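Local coordinates for beta-lactamase inhibitory protein BLIP-I (Streptomyces exfoliatus, PDB 3GMV) that probably inhibits beta-lactamases by binding to them as a small secreted protein that folds into a two-layer alpha/beta sandwich, at residues Lys73-Ser78 and Pro101-Val106; Thr87-Thr92 and Thr148-Arg153; Lys124-Ala129 and Ser137-Leu142. All blocks are in the same frame, centred on the assembly; numbering follows the deposited sequence.

Interaction 1: Lys73-Ser78 and Pro101-Val106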
loop_
_atom_site.group_PDB
_atom_site.type_symbol
_atom_site.label_atom_id
_atom_site.label_comp_id
_atom_site.label_asym_id
_atom_site.label_seq_id
_atom_site.Cartn_x
_atom_site.Cartn_y
_atom_site.Cartn_z
ATOM N N LYS A 73 1.358 1.117 -10.996
ATOM C CA LYS A 73 2.401 0.300 -11.613
ATOM C C LYS A 73 3.678 1.135 -11.557
ATOM O O LYS A 73 3.651 2.344 -11.752
ATOM C CB LYS A 73 2.024 -0.019 -13.080
ATOM C CG LYS A 73 0.834 -0.982 -13.217
ATOM C CD LYS A 73 0.361 -1.063 -14.679
ATOM C CE LYS A 73 -1.007 -1.730 -14.775
ATOM N NZ LYS A 73 -0.991 -3.025 -14.037
ATOM N N ALA A 74 4.802 0.496 -11.303
ATOM C CA ALA A 74 6.070 1.212 -11.265
ATOM C C ALA A 74 6.349 1.937 -12.558
ATOM O O ALA A 74 6.051 1.425 -13.629
ATOM C CB ALA A 74 7.219 0.236 -10.971
ATOM N N LYS A 75 6.913 3.125 -12.445
ATOM C CA LYS A 75 7.309 3.927 -13.599
ATOM C C LYS A 75 8.364 3.211 -14.414
ATOM O O LYS A 75 8.243 3.091 -15.658
ATOM C CB LYS A 75 7.820 5.290 -13.164
ATOM C CG LYS A 75 8.502 6.094 -14.280
ATOM C CD LYS A 75 8.687 7.569 -13.909
ATOM C CE LYS A 75 9.854 8.181 -14.714
ATOM N NZ LYS A 75 10.241 9.546 -14.276
ATOM N N THR A 76 9.365 2.705 -13.699
ATOM C CA THR A 76 10.494 1.995 -14.306
ATOM C C THR A 76 10.843 0.741 -13.528
ATOM O O THR A 76 11.762 0.766 -12.699
ATOM C CB THR A 76 11.708 2.900 -14.360
ATOM O OG1 THR A 76 11.305 4.189 -14.861
ATOM C CG2 THR A 76 12.815 2.296 -15.262
ATOM N N PRO A 77 10.115 -0.363 -13.779
ATOM C CA PRO A 77 10.429 -1.624 -13.102
ATOM C C PRO A 77 11.861 -2.054 -13.447
ATOM O O PRO A 77 12.175 -2.321 -14.612
ATOM C CB PRO A 77 9.449 -2.628 -13.715
ATOM C CG PRO A 77 8.426 -1.806 -14.481
ATOM C CD PRO A 77 9.027 -0.487 -14.766
ATOM N N SER A 78 12.722 -2.142 -12.454
ATOM C CA SER A 78 14.127 -2.312 -12.733
ATOM C C SER A 78 14.931 -2.776 -11.543
ATOM O O SER A 78 16.175 -2.870 -11.611
ATOM C CB SER A 78 14.696 -0.991 -13.217
ATOM O OG SER A 78 14.554 0.016 -12.246
ATOM N N PRO A 101 16.269 1.959 -6.836
ATOM C CA PRO A 101 15.645 3.077 -7.611
ATOM C C PRO A 101 14.135 3.225 -7.289
ATOM O O PRO A 101 13.321 2.318 -7.591
ATOM C CB PRO A 101 15.883 2.678 -9.074
ATOM C CG PRO A 101 16.070 1.170 -9.050
ATOM C CD PRO A 101 16.657 0.823 -7.683
ATOM N N LYS A 102 13.773 4.346 -6.657
ATOM C CA LYS A 102 12.399 4.538 -6.237
ATOM C C LYS A 102 11.411 4.481 -7.399
ATOM O O LYS A 102 10.237 4.119 -7.209
ATOM C CB LYS A 102 12.235 5.848 -5.442
ATOM C CG LYS A 102 10.963 5.855 -4.619
ATOM C CD LYS A 102 10.894 7.072 -3.698
ATOM C CE LYS A 102 9.462 7.537 -3.499
ATOM N NZ LYS A 102 8.776 6.744 -2.495
ATOM N N ASP A 103 11.856 4.817 -8.611
ATOM C CA ASP A 103 10.946 4.722 -9.761
ATOM C C ASP A 103 10.595 3.265 -10.061
ATOM O O ASP A 103 9.725 2.993 -10.889
ATOM C CB ASP A 103 11.552 5.356 -11.031
ATOM C CG ASP A 103 11.494 6.875 -11.033
ATOM O OD1 ASP A 103 10.783 7.469 -10.202
ATOM O OD2 ASP A 103 12.184 7.472 -11.889
ATOM N N SER A 104 11.286 2.310 -9.410
ATOM C CA SER A 104 10.921 0.897 -9.600
ATOM C C SER A 104 9.857 0.441 -8.624
ATOM O O SER A 104 9.593 -0.752 -8.564
ATOM C CB SER A 104 12.143 -0.031 -9.445
ATOM O OG SER A 104 11.838 -1.366 -9.826
ATOM N N CYS A 105 9.289 1.376 -7.847
ATOM C CA CYS A 105 8.451 1.039 -6.696
ATOM C C CYS A 105 7.165 1.867 -6.631
ATOM O O CYS A 105 7.099 2.991 -7.153
ATOM C CB CYS A 105 9.195 1.289 -5.402
ATOM S SG CYS A 105 10.898 0.566 -5.382
ATOM N N VAL A 106 6.174 1.323 -5.948
ATOM C CA VAL A 106 4.938 2.047 -5.722
ATOM C C VAL A 106 4.500 1.764 -4.301
ATOM O O VAL A 106 4.966 0.803 -3.687
ATOM C CB VAL A 106 3.800 1.552 -6.660
ATOM C CG1 VAL A 106 4.163 1.770 -8.117
ATOM C CG2 VAL A 106 3.432 0.069 -6.348
HETATM O O HOH W 1 6.972 4.404 -9.646
HETATM O O HOH W 2 13.141 6.078 -14.027
#

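Interaction 2: Thr87-Thr92 and Thr148-Arg153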
loop_
_atom_site.group_PDB
_atom_site.type_symbol
_atom_site.label_atom_id
_atom_site.label_comp_id
_atom_site.label_asym_id
_atom_site.label_seq_id
_atom_site.Cartn_x
_atom_site.Cartn_y
_atom_site.Cartn_z
ATOM N N THR A 87 20.493 -3.287 0.961
ATOM C CA THR A 87 19.565 -2.782 1.947
ATOM C C THR A 87 19.720 -3.615 3.208
ATOM O O THR A 87 20.212 -4.774 3.171
ATOM C CB THR A 87 18.093 -2.821 1.470
ATOM O OG1 THR A 87 17.712 -4.184 1.194
ATOM C CG2 THR A 87 17.937 -2.008 0.169
ATOM N N ALA A 88 19.295 -3.041 4.323
ATOM C CA ALA A 88 19.378 -3.721 5.619
ATOM C C ALA A 88 18.402 -3.040 6.567
ATOM O O ALA A 88 18.242 -1.826 6.508
ATOM C CB ALA A 88 20.822 -3.614 6.195
ATOM N N LEU A 89 17.781 -3.817 7.468
ATOM C CA LEU A 89 16.908 -3.219 8.490
ATOM C C LEU A 89 17.666 -2.128 9.245
ATOM O O LEU A 89 18.864 -2.295 9.533
ATOM C CB LEU A 89 16.393 -4.287 9.470
ATOM C CG LEU A 89 15.533 -5.352 8.787
ATOM C CD1 LEU A 89 14.880 -6.275 9.827
ATOM C CD2 LEU A 89 14.473 -4.727 7.910
ATOM N N GLY A 90 16.998 -1.013 9.526
ATOM C CA GLY A 90 17.571 0.071 10.316
ATOM C C GLY A 90 18.119 1.198 9.461
ATOM O O GLY A 90 18.421 2.280 9.980
ATOM N N MET A 91 18.287 0.955 8.163
ATOM C CA MET A 91 18.739 2.026 7.245
ATOM C C MET A 91 17.659 3.093 7.132
ATOM O O MET A 91 16.474 2.795 7.324
ATOM C CB MET A 91 19.144 1.467 5.869
ATOM C CG MET A 91 17.970 1.253 4.888
ATOM S SD MET A 91 18.390 0.252 3.447
ATOM C CE MET A 91 19.803 1.115 2.758
ATOM N N THR A 92 18.052 4.342 6.860
ATOM C CA THR A 92 17.093 5.398 6.715
ATOM C C THR A 92 16.452 5.342 5.354
ATOM O O THR A 92 16.970 4.694 4.460
ATOM C CB THR A 92 17.729 6.783 6.849
ATOM O OG1 THR A 92 18.625 6.982 5.755
ATOM C CG2 THR A 92 18.493 6.888 8.175
ATOM N N THR A 148 12.045 -1.033 8.375
ATOM C CA THR A 148 11.662 -2.018 9.391
ATOM C C THR A 148 11.255 -3.365 8.789
ATOM O O THR A 148 11.010 -4.319 9.527
ATOM C CB THR A 148 10.523 -1.465 10.298
ATOM O OG1 THR A 148 9.465 -0.993 9.454
ATOM C CG2 THR A 148 11.034 -0.278 11.129
ATOM N N TYR A 149 11.167 -3.450 7.456
ATOM C CA TYR A 149 10.897 -4.758 6.811
ATOM C C TYR A 149 11.475 -4.779 5.414
ATOM O O TYR A 149 11.312 -3.826 4.681
ATOM C CB TYR A 149 9.389 -5.016 6.694
ATOM C CG TYR A 149 9.065 -6.393 6.120
ATOM C CD1 TYR A 149 9.314 -7.547 6.851
ATOM C CD2 TYR A 149 8.532 -6.530 4.854
ATOM C CE1 TYR A 149 9.009 -8.812 6.357
ATOM C CE2 TYR A 149 8.235 -7.838 4.318
ATOM C CZ TYR A 149 8.493 -8.950 5.087
ATOM O OH TYR A 149 8.206 -10.205 4.605
ATOM N N ARG A 150 12.106 -5.883 5.023
ATOM C CA ARG A 150 12.580 -6.017 3.643
ATOM C C ARG A 150 12.386 -7.488 3.252
ATOM O O ARG A 150 12.609 -8.386 4.069
ATOM C CB ARG A 150 14.054 -5.585 3.533
ATOM C CG ARG A 150 15.001 -6.274 4.584
ATOM C CD ARG A 150 16.439 -5.676 4.531
ATOM N NE ARG A 150 17.232 -6.082 3.356
ATOM C CZ ARG A 150 17.902 -7.234 3.241
ATOM N NH1 ARG A 150 17.839 -8.167 4.207
ATOM N NH2 ARG A 150 18.627 -7.488 2.151
ATOM N N TYR A 151 11.937 -7.722 2.032
ATOM C CA TYR A 151 11.717 -9.073 1.537
ATOM C C TYR A 151 11.936 -9.048 0.034
ATOM O O TYR A 151 11.644 -8.034 -0.619
ATOM C CB TYR A 151 10.275 -9.501 1.839
ATOM C CG TYR A 151 10.023 -10.948 1.534
ATOM C CD1 TYR A 151 10.432 -11.937 2.433
ATOM C CD2 TYR A 151 9.382 -11.336 0.369
ATOM C CE1 TYR A 151 10.213 -13.269 2.155
ATOM C CE2 TYR A 151 9.160 -12.684 0.100
ATOM C CZ TYR A 151 9.579 -13.627 1.002
ATOM O OH TYR A 151 9.355 -14.958 0.704
ATOM N N GLN A 152 12.414 -10.155 -0.537
ATOM C CA GLN A 152 12.436 -10.263 -1.989
ATOM C C GLN A 152 12.032 -11.645 -2.486
ATOM O O GLN A 152 12.248 -12.651 -1.821
ATOM C CB GLN A 152 13.789 -9.846 -2.588
ATOM C CG GLN A 152 14.917 -10.831 -2.328
ATOM C CD GLN A 152 14.957 -11.969 -3.345
ATOM O OE1 GLN A 152 14.414 -11.870 -4.449
ATOM N NE2 GLN A 152 15.607 -13.041 -2.975
ATOM N N ARG A 153 11.419 -11.665 -3.662
ATOM C CA ARG A 153 10.987 -12.910 -4.282
ATOM C C ARG A 153 11.489 -12.949 -5.713
ATOM O O ARG A 153 11.109 -12.120 -6.536
ATOM C CB ARG A 153 9.464 -12.967 -4.278
ATOM C CG ARG A 153 8.841 -11.808 -5.107
ATOM C CD ARG A 153 7.455 -12.152 -5.679
ATOM N NE ARG A 153 6.945 -11.167 -6.638
ATOM C CZ ARG A 153 5.821 -10.456 -6.457
ATOM N NH1 ARG A 153 5.408 -9.589 -7.387
ATOM N NH2 ARG A 153 5.084 -10.635 -5.357
#

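Interaction 3: Lys124-Ala129 and Ser137-Leu142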
loop_
_atom_site.group_PDB
_atom_site.type_symbol
_atom_site.label_atom_id
_atom_site.label_comp_id
_atom_site.label_asym_id
_atom_site.label_seq_id
_atom_site.Cartn_x
_atom_site.Cartn_y
_atom_site.Cartn_z
ATOM N N LYS A 124 4.376 1.181 3.088
ATOM C CA LYS A 124 4.720 -0.095 2.495
ATOM C C LYS A 124 4.985 0.140 1.021
ATOM O O LYS A 124 4.100 0.623 0.300
ATOM C CB LYS A 124 3.590 -1.127 2.669
ATOM C CG LYS A 124 3.357 -1.558 4.150
ATOM C CD LYS A 124 2.447 -2.778 4.241
ATOM C CE LYS A 124 2.211 -3.109 5.727
ATOM N NZ LYS A 124 1.249 -4.247 5.934
ATOM N N TYR A 125 6.201 -0.198 0.584
ATOM C CA TYR A 125 6.572 -0.110 -0.820
ATOM C C TYR A 125 6.743 -1.485 -1.482
ATOM O O TYR A 125 7.236 -2.448 -0.880
ATOM C CB TYR A 125 7.850 0.723 -0.948
ATOM C CG TYR A 125 7.639 2.209 -0.848
ATOM C CD1 TYR A 125 7.230 2.931 -1.958
ATOM C CD2 TYR A 125 7.844 2.895 0.361
ATOM C CE1 TYR A 125 7.054 4.314 -1.882
ATOM C CE2 TYR A 125 7.668 4.288 0.445
ATOM C CZ TYR A 125 7.261 4.973 -0.692
ATOM O OH TYR A 125 7.072 6.328 -0.686
ATOM N N TYR A 126 6.307 -1.571 -2.730
ATOM C CA TYR A 126 6.436 -2.779 -3.515
ATOM C C TYR A 126 7.199 -2.409 -4.774
ATOM O O TYR A 126 6.819 -1.491 -5.512
ATOM C CB TYR A 126 5.036 -3.249 -3.867
ATOM C CG TYR A 126 4.959 -4.314 -4.952
ATOM C CD1 TYR A 126 5.338 -5.624 -4.712
ATOM C CD2 TYR A 126 4.501 -3.987 -6.232
ATOM C CE1 TYR A 126 5.228 -6.609 -5.735
ATOM C CE2 TYR A 126 4.397 -4.949 -7.229
ATOM C CZ TYR A 126 4.759 -6.238 -6.978
ATOM O OH TYR A 126 4.658 -7.151 -8.014
ATOM N N CYS A 127 8.312 -3.083 -4.997
ATOM C CA CYS A 127 9.161 -2.733 -6.119
ATOM C C CYS A 127 9.214 -3.877 -7.134
ATOM O O CYS A 127 9.831 -4.921 -6.870
ATOM C CB CYS A 127 10.572 -2.429 -5.597
ATOM S SG CYS A 127 10.618 -1.164 -4.356
ATOM N N ALA A 128 8.603 -3.688 -8.302
ATOM C CA ALA A 128 8.547 -4.778 -9.302
ATOM C C ALA A 128 9.807 -4.740 -10.159
ATOM O O ALA A 128 10.255 -3.670 -10.539
ATOM C CB ALA A 128 7.333 -4.587 -10.201
ATOM N N ALA A 129 10.367 -5.912 -10.465
ATOM C CA ALA A 129 11.533 -5.999 -11.318
ATOM C C ALA A 129 11.157 -5.960 -12.807
ATOM O O ALA A 129 12.033 -5.773 -13.663
ATOM C CB ALA A 129 12.332 -7.287 -11.010
ATOM N N SER A 137 10.051 -9.389 -7.335
ATOM C CA SER A 137 9.828 -8.115 -6.658
ATOM C C SER A 137 10.590 -8.043 -5.357
ATOM O O SER A 137 11.108 -9.037 -4.859
ATOM C CB SER A 137 8.335 -7.894 -6.373
ATOM O OG SER A 137 7.859 -8.835 -5.415
ATOM N N ALA A 138 10.664 -6.831 -4.835
ATOM C CA ALA A 138 11.068 -6.636 -3.444
ATOM C C ALA A 138 10.023 -5.781 -2.736
ATOM O O ALA A 138 9.325 -4.971 -3.371
ATOM C CB ALA A 138 12.459 -5.993 -3.379
ATOM N N SER A 139 9.909 -5.973 -1.422
ATOM C CA SER A 139 9.027 -5.179 -0.574
ATOM C C SER A 139 9.890 -4.517 0.495
ATOM O O SER A 139 10.784 -5.154 1.074
ATOM C CB SER A 139 8.017 -6.083 0.135
ATOM O OG SER A 139 7.150 -6.664 -0.843
ATOM N N PHE A 140 9.556 -3.276 0.816
ATOM C CA PHE A 140 10.283 -2.527 1.820
ATOM C C PHE A 140 9.261 -1.778 2.635
ATOM O O PHE A 140 8.420 -1.083 2.071
ATOM C CB PHE A 140 11.209 -1.501 1.142
ATOM C CG PHE A 140 12.289 -2.122 0.308
ATOM C CD1 PHE A 140 13.356 -2.784 0.914
ATOM C CD2 PHE A 140 12.273 -2.002 -1.079
ATOM C CE1 PHE A 140 14.361 -3.362 0.111
ATOM C CE2 PHE A 140 13.291 -2.544 -1.868
ATOM C CZ PHE A 140 14.318 -3.237 -1.275
ATOM N N HIS A 141 9.316 -1.895 3.959
ATOM C CA HIS A 141 8.393 -1.112 4.786
ATOM C C HIS A 141 9.191 -0.102 5.616
ATOM O O HIS A 141 10.231 -0.450 6.190
ATOM C CB HIS A 141 7.549 -2.033 5.710
ATOM C CG HIS A 141 6.734 -3.051 4.965
ATOM N ND1 HIS A 141 6.007 -4.021 5.610
ATOM C CD2 HIS A 141 6.568 -3.276 3.642
ATOM C CE1 HIS A 141 5.407 -4.789 4.721
ATOM N NE2 HIS A 141 5.741 -4.371 3.516
ATOM N N LEU A 142 8.699 1.133 5.707
ATOM C CA LEU A 142 9.355 2.167 6.504
ATOM C C LEU A 142 8.481 2.473 7.708
ATOM O O LEU A 142 7.252 2.452 7.589
ATOM C CB LEU A 142 9.526 3.434 5.653
ATOM C CG LEU A 142 10.445 3.346 4.449
ATOM C CD1 LEU A 142 10.308 4.655 3.614
ATOM C CD2 LEU A 142 11.889 3.147 4.915
#

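Interaction 1: Lys73-Ser78 and Pro101-Val106
In the 3-10 turn 102-104, which leads into strand 105-111 of the BLIP sheet, D103 and S104 hold the irregular loop 73-78, part of the link between strand 63-69 and helix 81-84. The backbone supplies the first grip: T76 N donates to D103 O over 2.8 Å, nearly straight at 167°, and comes in from above the carbonyl plane. S104 supplies the second with its side chain. Its OG, turned away from its own backbone N (chi1 -171°), reaches the loop and accepts from S78 N at 2.9 Å; the same OG has a weak hydrogen bond with V79 N just beyond. S78 OG in turn bonds back to T76 O, which ties the loop to itself beside these two anchors.

Methyl groups pack against the backbone around these bonds. The methyl of A74 lies 3.5 Å from S104 O, and V106 CG1 meets the backbone where K73 joins A74. On the exposed side, K75 and D103 run alongside each other and point the same way, but their salt bridge is long, 3.7 Å from K75 NZ to D103 OD2. Solvent completes the contact: one water accepts from K75 N and donates to C105 O, while a second lies between T76 OG1 and D103 OD2 and donates a hydrogen bond to D103 OD2 at 2.7 Å.

Interaction 2: Thr87-Thr92 and Thr148-Arg153
R150 bends toward T87: its CG sits between the backbone N and the carbonyl carbon (chi1 51°), and a bend at chi3 (-73°) swings the guanidinium across to the loop. T87 answers with a chi1 of 61° that directs OG1 at the arginine. R150 NE then donates to T87 OG1 over 2.9 Å, almost straight, and the oxygen lies at the edge of the guanidinium, in its plane. T87 O lies over one face of the same group, 3.3 Å from R150 NH2, with an angle too poor for a hydrogen bond. Y84 O, at the end of helix 81-84, is a second partner for both residues, bonding T87 OG1 and R150 NH2 and so helping to fix how the arginine is rotated.

The contact joins the loop between helices 81-84 and 93-99 to strand 146-153, an outermost strand of the antiparallel sheet. That loop makes a type II beta turn from A88 to M91, closed by M91 N to A88 O at 3.2 Å, with G90 at positive phi; A88 N also makes a weak bond to M91 SD. On the strand, T148 and Y149 both face H141 in a classic beta bulge. L89 reaches over this irregular point with one branch: its CD2 lies 3.6 Å from both T148 C and Y149 N. The same methyl touches the aliphatic part of the arginine at R150 CG, while R150 CD packs 3.7 Å from A88 CA.

Interaction 3: Lys124-Ala129 and Ser137-Leu142
Y125 with F140 and C127 with A138 are the hydrogen-bonded pairs of an antiparallel beta hairpin formed by strands 122-128 and 137-143, each pair bonded in both directions; Y125 N to F140 O is 2.8 Å and C127 N to A138 O 2.7 Å. Between them, the non-hydrogen-bonded pair Y126-S139 brings S139 CA to 3.3 Å from Y125 O as a CA-H...O contact.

Ring contacts lie on both faces. On the face that carries Y126, the extended K124 chain passes over one face of the H141 imidazole, a CH-pi contact with K124 CG 3.6 Å from the H141 ring centroid. Y126 swings its ring over to S137 (chi1 166°), where Y126 CE1 touches S137 CB at 3.4 Å. On the opposite face, C127 SG lies in the plane of the F140 ring at its edge, 3.8 Å from F140 CD2, and Y125 CE2 meets L142 CD1.

C127 is also disulfide-bonded to C105, so a covalent link to strand 105-111 abuts the phenyl edge. The lysine meets H141 through methylenes; K124 NZ, 4.8 Å from H141 ND1, would probably disfavour protonation of the imidazole, an effect that the lysine's long, weak ion pair with E122 may soften.

The three contacts share one antiparallel sheet, whose last four strands run 105-111, 122-128, 137-143 and 146-153. Interaction 3 pairs the middle two; interactions 1 and 2 fasten loops at the outer two, their centres each about 9 Å from that of interaction 3 and about 17 Å from each other. The C105-C127 disulfide and V106 O to Y126 N join interactions 1 and 3, while backbone bonds of Y149 and Y151 join 2 to 3. Along the chain, interaction 1 closes before interaction 3 opens, whereas the segments of 1 and 2 alternate. The connection from 73 to 101, carrying helices 81-84 and 93-99, is thus held at two separate points, by the turn that leads into strand 105-111 and by strand 146-153.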